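Local coordinates for cell division control protein 4 (Saccharomyces cerevisiae, PDB 3V7D) that recognises phosphorylated proteins such as the CDK inhibitor SIC1 as the substrate-binding subunit of an SCF E3 ubiquitin ligase, marking them for proteasomal degradation, at residues L30-I35 with I101-Y106; V185-I190 with K218-G223; K363-A368 with N380-K385. The protein carries 1 engineered substitution. One frame throughout, in Å; residues are numbered along the deposited sequence.

Contact 1 of 3, residues L30-I35 with I101-Y106; sequences LQFEDI and ILKNWY
E33 and K103 mark the nearest backbone approach, yet their CA atoms are still 13.0 Å apart, so the start of helix 32-39 and the end of helix 87-106 meet through long side chains alone. The first helix belongs to the F-box; the second is the long helix that runs from the helical region to the WD40 propeller, and the bridge between them is slight, burying 72 Å² in all. K103 supplies most of the reach. Its chain is nearly extended as far as CE and turns only at the last torsion (chi4 50°), which sets NZ beside the F32 ring. There NZ lies 3.9 Å from F32 CZ and 4.0 Å from F32 CE2, at the ring edge and close to its plane. The ammonium therefore faces ring C-H groups and not the pi cloud, and the pair does not qualify as a cation-pi interaction. E33 brings the opposite charge from the same helix as F32. A bend at chi2 (101°) folds its carboxylate back, so that E33 CD sits 3.4 Å above one face of the F32 ring, offset toward the rim. The opposite charges probably attract, but at a separation too long for a salt bridge, which leaves a loose pairing at the surface. F32 also meets F95 edge-to-face and touches L59 of helix 53-62. W105 of the second segment packs on propeller strands 405-410 and 413-418. In the first segment, D34 OD1 is hydrogen-bonded to the backbone of another protein chain, consistent with SKP1, the usual F-box partner. Across the contact itself, the charged atoms E33 OE2 and K103 NZ stand 4.2 Å apart.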
loop_
_atom_site.group_PDB
_atom_site.type_symbol
_atom_site.label_atom_id
_atom_site.label_comp_id
_atom_site.label_asym_id
_atom_site.label_seq_id
_atom_site.Cartn_x
_atom_site.Cartn_y
_atom_site.Cartn_z
ATOM N N LEU B 30 3.319 4.788 -21.615
ATOM C CA LEU B 30 4.404 3.819 -21.686
ATOM C C LEU B 30 4.591 3.055 -20.379
ATOM O O LEU B 30 4.250 3.547 -19.301
ATOM C CB LEU B 30 5.709 4.508 -22.084
ATOM C CG LEU B 30 5.801 4.945 -23.548
ATOM C CD1 LEU B 30 7.014 5.821 -23.783
ATOM C CD2 LEU B 30 5.848 3.722 -24.449
ATOM N N GLN B 31 5.124 1.843 -20.486
ATOM C CA GLN B 31 5.528 1.081 -19.313
ATOM C C GLN B 31 6.840 1.655 -18.804
ATOM O O GLN B 31 7.550 2.337 -19.543
ATOM C CB GLN B 31 5.710 -0.392 -19.668
ATOM C CG GLN B 31 4.444 -1.079 -20.123
ATOM C CD GLN B 31 4.722 -2.433 -20.739
ATOM O OE1 GLN B 31 5.866 -2.758 -21.057
ATOM N NE2 GLN B 31 3.675 -3.231 -20.911
ATOM N N PHE B 32 7.170 1.372 -17.549
ATOM C CA PHE B 32 8.340 1.980 -16.928
ATOM C C PHE B 32 9.635 1.638 -17.660
ATOM O O PHE B 32 10.575 2.435 -17.671
ATOM C CB PHE B 32 8.432 1.605 -15.441
ATOM C CG PHE B 32 9.049 0.251 -15.179
ATOM C CD1 PHE B 32 10.420 0.114 -15.014
ATOM C CD2 PHE B 32 8.255 -0.874 -15.072
ATOM C CE1 PHE B 32 10.982 -1.126 -14.764
ATOM C CE2 PHE B 32 8.808 -2.109 -14.821
ATOM C CZ PHE B 32 10.173 -2.236 -14.667
ATOM N N GLU B 33 9.682 0.457 -18.270
ATOM C CA GLU B 33 10.874 0.036 -19.000
ATOM C C GLU B 33 11.169 0.988 -20.151
ATOM O O GLU B 33 12.319 1.350 -20.399
ATOM C CB GLU B 33 10.716 -1.391 -19.530
ATOM C CG GLU B 33 10.827 -2.473 -18.468
ATOM C CD GLU B 33 9.479 -3.015 -18.033
ATOM O OE1 GLU B 33 8.460 -2.313 -18.224
ATOM O OE2 GLU B 33 9.439 -4.148 -17.504
ATOM N N ASP B 34 10.117 1.398 -20.848
ATOM C CA ASP B 34 10.263 2.272 -22.000
ATOM C C ASP B 34 10.657 3.670 -21.546
ATOM O O ASP B 34 11.454 4.342 -22.195
ATOM C CB ASP B 34 8.966 2.291 -22.808
ATOM C CG ASP B 34 8.609 0.920 -23.352
ATOM O OD1 ASP B 34 9.531 0.226 -23.837
ATOM O OD2 ASP B 34 7.422 0.531 -23.281
ATOM N N ILE B 35 10.111 4.089 -20.414
ATOM C CA ILE B 35 10.465 5.374 -19.832
ATOM C C ILE B 35 11.942 5.404 -19.432
ATOM O O ILE B 35 12.634 6.399 -19.662
ATOM C CB ILE B 35 9.555 5.709 -18.635
ATOM C CG1 ILE B 35 8.118 5.916 -19.125
ATOM C CG2 ILE B 35 10.052 6.946 -17.906
ATOM C CD1 ILE B 35 7.134 6.264 -18.030
ATOM N N ILE B 101 12.801 -4.767 -6.157
ATOM C CA ILE B 101 12.444 -5.615 -5.029
ATOM C C ILE B 101 11.214 -6.473 -5.330
ATOM O O ILE B 101 11.207 -7.677 -5.063
ATOM C CB ILE B 101 12.219 -4.765 -3.760
ATOM C CG1 ILE B 101 13.553 -4.173 -3.299
ATOM C CG2 ILE B 101 11.562 -5.588 -2.649
ATOM C CD1 ILE B 101 13.435 -3.205 -2.147
ATOM N N LEU B 102 10.184 -5.856 -5.907
ATOM C CA LEU B 102 8.946 -6.568 -6.212
ATOM C C LEU B 102 9.187 -7.705 -7.196
ATOM O O LEU B 102 8.642 -8.798 -7.040
ATOM C CB LEU B 102 7.877 -5.615 -6.756
ATOM C CG LEU B 102 6.519 -6.267 -7.056
ATOM C CD1 LEU B 102 5.926 -6.886 -5.791
ATOM C CD2 LEU B 102 5.540 -5.275 -7.674
ATOM N N LYS B 103 10.009 -7.445 -8.208
ATOM C CA LYS B 103 10.331 -8.466 -9.202
ATOM C C LYS B 103 10.992 -9.680 -8.561
ATOM O O LYS B 103 10.732 -10.813 -8.962
ATOM C CB LYS B 103 11.211 -7.898 -10.315
ATOM C CG LYS B 103 10.417 -7.321 -11.481
ATOM C CD LYS B 103 11.324 -6.663 -12.509
ATOM C CE LYS B 103 10.627 -6.541 -13.858
ATOM N NZ LYS B 103 9.276 -5.926 -13.744
ATOM N N ASN B 104 11.838 -9.442 -7.561
ATOM C CA ASN B 104 12.447 -10.539 -6.815
ATOM C C ASN B 104 11.403 -11.361 -6.055
ATOM O O ASN B 104 11.396 -12.582 -6.150
ATOM C CB ASN B 104 13.528 -10.019 -5.864
ATOM C CG ASN B 104 14.719 -9.442 -6.601
ATOM O OD1 ASN B 104 14.968 -9.772 -7.763
ATOM N ND2 ASN B 104 15.469 -8.582 -5.928
ATOM N N TRP B 105 10.520 -10.682 -5.322
ATOM C CA TRP B 105 9.403 -11.332 -4.641
ATOM C C TRP B 105 8.562 -12.183 -5.597
ATOM O O TRP B 105 8.079 -13.251 -5.226
ATOM C CB TRP B 105 8.481 -10.286 -3.998
ATOM C CG TRP B 105 8.883 -9.803 -2.639
ATOM C CD1 TRP B 105 9.697 -8.746 -2.349
ATOM C CD2 TRP B 105 8.457 -10.338 -1.376
ATOM N NE1 TRP B 105 9.812 -8.597 -0.985
ATOM C CE2 TRP B 105 9.063 -9.564 -0.367
ATOM C CE3 TRP B 105 7.628 -11.405 -1.004
ATOM C CZ2 TRP B 105 8.867 -9.820 0.992
ATOM C CZ3 TRP B 105 7.436 -11.659 0.346
ATOM C CH2 TRP B 105 8.051 -10.868 1.326
ATOM N N TYR B 106 8.381 -11.693 -6.821
ATOM C CA TYR B 106 7.525 -12.348 -7.810
ATOM C C TYR B 106 8.249 -13.423 -8.623
ATOM O O TYR B 106 7.611 -14.260 -9.257
ATOM C CB TYR B 106 6.942 -11.313 -8.779
ATOM C CG TYR B 106 5.716 -10.571 -8.279
ATOM C CD1 TYR B 106 5.124 -10.892 -7.065
ATOM C CD2 TYR B 106 5.143 -9.556 -9.039
ATOM C CE1 TYR B 106 4.001 -10.220 -6.620
ATOM C CE2 TYR B 106 4.021 -8.876 -8.600
ATOM C CZ TYR B 106 3.453 -9.215 -7.391
ATOM O OH TYR B 106 2.337 -8.544 -6.951
#

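Contact 2 of 3, residues V185-I190 with K218-G223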
loop_
_atom_site.group_PDB
_atom_site.type_symbol
_atom_site.label_atom_id
_atom_site.label_comp_id
_atom_site.label_asym_id
_atom_site.label_seq_id
_atom_site.Cartn_x
_atom_site.Cartn_y
_atom_site.Cartn_z
ATOM N N VAL B 185 1.329 -3.306 32.579
ATOM C CA VAL B 185 1.638 -2.700 31.297
ATOM C C VAL B 185 3.000 -2.037 31.446
ATOM O O VAL B 185 3.204 -1.228 32.351
ATOM C CB VAL B 185 0.597 -1.639 30.912
ATOM C CG1 VAL B 185 0.948 -1.011 29.578
ATOM C CG2 VAL B 185 -0.799 -2.250 30.872
ATOM N N ARG B 186 3.939 -2.390 30.576
ATOM C CA ARG B 186 5.297 -1.877 30.703
ATOM C C ARG B 186 5.752 -1.063 29.496
ATOM O O ARG B 186 5.490 -1.424 28.348
ATOM C CB ARG B 186 6.277 -3.019 30.970
ATOM C CG ARG B 186 6.360 -3.439 32.431
ATOM C CD ARG B 186 7.330 -4.596 32.597
ATOM N NE ARG B 186 7.716 -4.817 33.988
ATOM C CZ ARG B 186 7.015 -5.546 34.850
ATOM N NH1 ARG B 186 5.882 -6.119 34.470
ATOM N NH2 ARG B 186 7.445 -5.698 36.094
ATOM N N VAL B 187 6.427 0.046 29.775
ATOM C CA VAL B 187 7.010 0.885 28.738
ATOM C C VAL B 187 8.517 0.663 28.738
ATOM O O VAL B 187 9.145 0.665 29.795
ATOM C CB VAL B 187 6.723 2.375 28.996
ATOM C CG1 VAL B 187 7.335 3.238 27.900
ATOM C CG2 VAL B 187 5.223 2.617 29.105
ATOM N N TRP B 188 9.093 0.466 27.557
ATOM C CA TRP B 188 10.514 0.167 27.450
ATOM C C TRP B 188 11.231 1.154 26.537
ATOM O O TRP B 188 10.648 1.674 25.584
ATOM C CB TRP B 188 10.726 -1.248 26.907
ATOM C CG TRP B 188 9.950 -2.321 27.612
ATOM C CD1 TRP B 188 8.620 -2.588 27.482
ATOM C CD2 TRP B 188 10.466 -3.291 28.532
ATOM N NE1 TRP B 188 8.271 -3.654 28.274
ATOM C CE2 TRP B 188 9.388 -4.106 28.929
ATOM C CE3 TRP B 188 11.734 -3.545 29.066
ATOM C CZ2 TRP B 188 9.537 -5.155 29.831
ATOM C CZ3 TRP B 188 11.879 -4.589 29.963
ATOM C CH2 TRP B 188 10.787 -5.382 30.335
ATOM N N ASP B 189 12.501 1.404 26.836
ATOM C CA ASP B 189 13.361 2.177 25.954
ATOM C C ASP B 189 14.468 1.256 25.456
ATOM O O ASP B 189 15.337 0.845 26.227
ATOM C CB ASP B 189 13.958 3.377 26.698
ATOM C CG ASP B 189 14.748 4.308 25.784
ATOM O OD1 ASP B 189 15.593 3.829 24.996
ATOM O OD2 ASP B 189 14.523 5.533 25.856
ATOM N N ILE B 190 14.433 0.935 24.167
ATOM C CA ILE B 190 15.420 0.035 23.574
ATOM C C ILE B 190 16.844 0.576 23.698
ATOM O O ILE B 190 17.775 -0.161 24.023
ATOM C CB ILE B 190 15.103 -0.247 22.092
ATOM C CG1 ILE B 190 13.812 -1.054 21.975
ATOM C CG2 ILE B 190 16.236 -1.012 21.430
ATOM C CD1 ILE B 190 13.405 -1.362 20.550
ATOM N N LYS B 218 0.253 10.836 22.481
ATOM C CA LYS B 218 0.089 9.392 22.344
ATOM C C LYS B 218 -0.531 8.764 23.592
ATOM O O LYS B 218 -0.132 9.061 24.721
ATOM C CB LYS B 218 1.421 8.722 21.994
ATOM C CG LYS B 218 1.982 9.136 20.637
ATOM C CD LYS B 218 3.049 8.163 20.158
ATOM C CE LYS B 218 3.600 8.556 18.795
ATOM N NZ LYS B 218 4.337 7.430 18.146
ATOM N N TYR B 219 -1.523 7.907 23.371
ATOM C CA TYR B 219 -2.197 7.196 24.449
ATOM C C TYR B 219 -2.030 5.689 24.281
ATOM O O TYR B 219 -2.024 5.176 23.162
ATOM C CB TYR B 219 -3.692 7.531 24.466
ATOM C CG TYR B 219 -4.015 8.991 24.702
ATOM C CD1 TYR B 219 -4.068 9.890 23.644
ATOM C CD2 TYR B 219 -4.281 9.469 25.984
ATOM C CE1 TYR B 219 -4.366 11.223 23.852
ATOM C CE2 TYR B 219 -4.581 10.802 26.201
ATOM C CZ TYR B 219 -4.622 11.675 25.132
ATOM O OH TYR B 219 -4.919 13.004 25.336
ATOM N N ILE B 220 -1.903 4.981 25.396
ATOM C CA ILE B 220 -1.912 3.526 25.370
ATOM C C ILE B 220 -3.293 3.020 25.769
ATOM O O ILE B 220 -3.884 3.506 26.732
ATOM C CB ILE B 220 -0.882 2.938 26.347
ATOM C CG1 ILE B 220 0.484 3.592 26.148
ATOM C CG2 ILE B 220 -0.790 1.432 26.179
ATOM C CD1 ILE B 220 1.499 3.186 27.198
ATOM N N VAL B 221 -3.809 2.051 25.021
ATOM C CA VAL B 221 -5.088 1.425 25.336
ATOM C C VAL B 221 -4.881 -0.077 25.473
ATOM O O VAL B 221 -4.422 -0.728 24.537
ATOM C CB VAL B 221 -6.127 1.684 24.233
ATOM C CG1 VAL B 221 -7.508 1.224 24.684
ATOM C CG2 VAL B 221 -6.148 3.154 23.863
ATOM N N THR B 222 -5.217 -0.626 26.635
ATOM C CA THR B 222 -4.933 -2.031 26.913
ATOM C C THR B 222 -6.183 -2.824 27.269
ATOM O O THR B 222 -6.890 -2.490 28.218
ATOM C CB THR B 222 -3.898 -2.186 28.056
ATOM O OG1 THR B 222 -4.403 -1.576 29.253
ATOM C CG2 THR B 222 -2.581 -1.530 27.676
ATOM N N GLY B 223 -6.443 -3.881 26.506
ATOM C CA GLY B 223 -7.552 -4.775 26.789
ATOM C C GLY B 223 -7.098 -5.937 27.654
ATOM O O GLY B 223 -5.987 -6.445 27.492
#
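V185 and T222 meet tip to tip between two neighbouring blades of the WD40 beta-propeller, the first on strand 185-189 of WD repeat 2, the second on strand 218-224 of WD repeat 3. Their CA atoms are 7.9 Å apart and no hydrogen bond joins the segments, as expected for packing between the faces of separate sheets. From CB, which points toward the other strand, the V185 side chain forks into two methyls. CG1, anti to the backbone N (chi1 179°), reaches T222 CG2 at 4.0 Å. CG2, the closer branch, lies 3.7 Å from T222 CG2. That same CG2 also comes to 4.0 Å from T222 OG1, so it spans both branches of the threonine. Two residues along, V187 CG2 touches I220 CD1 at 4.2 Å and continues the apolar seam. The hydroxyl of T222 turns its polarity to other partners: OG1 is hydrogen-bonded to H202 NE2 and to W232 NE1, the His-Ser/Thr-Trp part of the hydrogen-bonded network that is a hallmark of WD repeats. The threonine is thus divided by chemistry. Its oxygen is bound within its own WD repeat, whereas its methyl also meets the neighbouring blade at V185, which implies that the two blades are held here by van der Waals contact between buried methyl groups, with the polar atom already satisfied.

Contact 3 of 3, residues K363-A368 with N380-K385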
loop_
_atom_site.group_PDB
_atom_site.type_symbol
_atom_site.label_atom_id
_atom_site.label_comp_id
_atom_site.label_asym_id
_atom_site.label_seq_id
_atom_site.Cartn_x
_atom_site.Cartn_y
_atom_site.Cartn_z
ATOM N N LYS B 363 -6.099 -1.784 -0.699
ATOM C CA LYS B 363 -7.153 -2.296 -1.573
ATOM C C LYS B 363 -7.824 -3.594 -1.107
ATOM O O LYS B 363 -8.894 -3.951 -1.602
ATOM C CB LYS B 363 -6.645 -2.436 -3.014
ATOM C CG LYS B 363 -5.657 -3.549 -3.229
ATOM C CD LYS B 363 -5.053 -3.492 -4.633
ATOM C CE LYS B 363 -6.070 -3.846 -5.712
ATOM N NZ LYS B 363 -5.438 -4.051 -7.047
ATOM N N PHE B 364 -7.217 -4.291 -0.151
ATOM C CA PHE B 364 -7.757 -5.577 0.290
ATOM C C PHE B 364 -8.059 -5.633 1.787
ATOM O O PHE B 364 -7.218 -5.269 2.609
ATOM C CB PHE B 364 -6.778 -6.717 -0.019
ATOM C CG PHE B 364 -6.459 -6.885 -1.470
ATOM C CD1 PHE B 364 -7.465 -7.083 -2.400
ATOM C CD2 PHE B 364 -5.140 -6.896 -1.899
ATOM C CE1 PHE B 364 -7.163 -7.261 -3.744
ATOM C CE2 PHE B 364 -4.828 -7.073 -3.233
ATOM C CZ PHE B 364 -5.844 -7.255 -4.161
ATOM N N LEU B 365 -9.254 -6.096 2.139
ATOM C CA LEU B 365 -9.481 -6.630 3.479
ATOM C C LEU B 365 -9.156 -8.108 3.379
ATOM O O LEU B 365 -9.650 -8.793 2.482
ATOM C CB LEU B 365 -10.934 -6.448 3.926
ATOM C CG LEU B 365 -11.315 -7.158 5.234
ATOM C CD1 LEU B 365 -10.565 -6.576 6.431
ATOM C CD2 LEU B 365 -12.823 -7.119 5.478
ATOM N N VAL B 366 -8.306 -8.603 4.270
ATOM C CA VAL B 366 -7.917 -10.011 4.216
ATOM C C VAL B 366 -8.239 -10.728 5.520
ATOM O O VAL B 366 -7.976 -10.212 6.606
ATOM C CB VAL B 366 -6.422 -10.183 3.881
ATOM C CG1 VAL B 366 -6.104 -11.651 3.595
ATOM C CG2 VAL B 366 -6.043 -9.319 2.688
ATOM N N SER B 367 -8.810 -11.923 5.404
ATOM C CA SER B 367 -9.214 -12.696 6.570
ATOM C C SER B 367 -8.729 -14.138 6.471
ATOM O O SER B 367 -8.642 -14.711 5.378
ATOM C CB SER B 367 -10.732 -12.677 6.716
ATOM O OG SER B 367 -11.346 -13.232 5.560
ATOM N N ALA B 368 -8.418 -14.717 7.624
ATOM C CA ALA B 368 -7.873 -16.067 7.687
ATOM C C ALA B 368 -8.543 -16.837 8.817
ATOM O O ALA B 368 -8.806 -16.280 9.884
ATOM C CB ALA B 368 -6.364 -16.018 7.885
ATOM N N ASN B 380 -13.109 -1.687 -0.206
ATOM C CA ASN B 380 -14.167 -0.684 -0.258
ATOM C C ASN B 380 -15.575 -1.264 -0.377
ATOM O O ASN B 380 -16.471 -0.853 0.362
ATOM C CB ASN B 380 -13.909 0.335 -1.370
ATOM C CG ASN B 380 -14.822 1.545 -1.270
ATOM O OD1 ASN B 380 -15.206 1.962 -0.176
ATOM N ND2 ASN B 380 -15.181 2.113 -2.416
ATOM N N ASP B 381 -15.774 -2.213 -1.293
ATOM C CA ASP B 381 -17.099 -2.813 -1.481
ATOM C C ASP B 381 -17.190 -4.296 -1.093
ATOM O O ASP B 381 -18.250 -4.909 -1.210
ATOM C CB ASP B 381 -17.632 -2.579 -2.907
ATOM C CG ASP B 381 -16.757 -3.212 -3.987
ATOM O OD1 ASP B 381 -16.115 -4.255 -3.738
ATOM O OD2 ASP B 381 -16.722 -2.661 -5.107
ATOM N N TYR B 382 -16.071 -4.864 -0.652
ATOM C CA TYR B 382 -16.027 -6.228 -0.113
ATOM C C TYR B 382 -16.440 -7.327 -1.089
ATOM O O TYR B 382 -16.833 -8.420 -0.673
ATOM C CB TYR B 382 -16.807 -6.319 1.202
ATOM C CG TYR B 382 -16.446 -5.194 2.136
ATOM C CD1 TYR B 382 -15.244 -5.204 2.835
ATOM C CD2 TYR B 382 -17.285 -4.100 2.289
ATOM C CE1 TYR B 382 -14.902 -4.161 3.680
ATOM C CE2 TYR B 382 -16.950 -3.054 3.125
ATOM C CZ TYR B 382 -15.759 -3.089 3.816
ATOM O OH TYR B 382 -15.430 -2.044 4.646
ATOM N N SER B 383 -16.336 -7.039 -2.384
ATOM C CA SER B 383 -16.466 -8.077 -3.392
ATOM C C SER B 383 -15.272 -9.019 -3.264
ATOM O O SER B 383 -14.216 -8.633 -2.758
ATOM C CB SER B 383 -16.535 -7.476 -4.803
ATOM O OG SER B 383 -15.310 -6.859 -5.168
ATOM N N ARG B 384 -15.444 -10.252 -3.720
ATOM C CA ARG B 384 -14.423 -11.281 -3.560
ATOM C C ARG B 384 -13.261 -11.086 -4.529
ATOM O O ARG B 384 -13.455 -11.056 -5.743
ATOM C CB ARG B 384 -15.050 -12.664 -3.745
ATOM C CG ARG B 384 -16.046 -13.019 -2.650
ATOM C CD ARG B 384 -16.750 -14.347 -2.919
ATOM N NE ARG B 384 -17.716 -14.660 -1.867
ATOM C CZ ARG B 384 -17.466 -15.460 -0.833
ATOM N NH1 ARG B 384 -16.279 -16.043 -0.714
ATOM N NH2 ARG B 384 -18.404 -15.684 0.079
ATOM N N LYS B 385 -12.052 -10.952 -3.992
ATOM C CA LYS B 385 -10.885 -10.700 -4.836
ATOM C C LYS B 385 -9.989 -11.922 -4.955
ATOM O O LYS B 385 -9.486 -12.218 -6.033
ATOM C CB LYS B 385 -10.080 -9.509 -4.315
ATOM C CG LYS B 385 -10.913 -8.266 -4.093
ATOM C CD LYS B 385 -11.663 -7.872 -5.351
ATOM C CE LYS B 385 -10.721 -7.367 -6.421
ATOM N NZ LYS B 385 -11.473 -6.646 -7.490
#
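F364 CG stands beside its own backbone N (chi1 -60°) and K385 CG does likewise, which brings ring and aliphatic chain together at about a right angle. F364 CE1 lies 3.7 Å from K385 CB and 3.9 Å from K385 CG; bends at chi2 and chi3 then carry the lysine amine away. K363 CG rests 3.5 Å above the centre of one face of the same ring, and F386 meets F364 edge-to-face. In the propeller blade built from strands 355-360, 364-369, 373-378 and 384-389, F364 joins the second strand to the outer strand 384-389. An alanine in place of F364 is likely to leave the K385 CB and CG methylenes without their apolar partner and F386 without its ring mate. L365 CD2, on strand 364-369, packs obliquely against CE1 of Y382 in the turn, at 4.0 Å, and Y382 OH is hydrogen-bonded to R324 NH1. An Asx turn shapes the approach to the outer strand: S383 N donates to D381 OD1 at 3.1 Å and 164°, meeting the oxygen on its anti side, 25° out of the carboxylate plane.

In the fold
From the N terminus, contact 1 comes first: it closes a long, mostly helical loop, bringing the F-box helix 32-39 beside the end of helix 87-106 just before the propeller begins. Contact 2 follows, closing a 27-residue span of strands and turns between adjacent blades. Contact 3 closes a shorter one within a single blade, the span that holds strand 373-378. The three lie in series, with no nesting and no crossing. Contacts 2 and 3 sit on opposite sides of the chain's centre, their own centres 31 Å apart, whereas contact 1 approaches contact 3 to about 8 Å between nearest atoms without touching it.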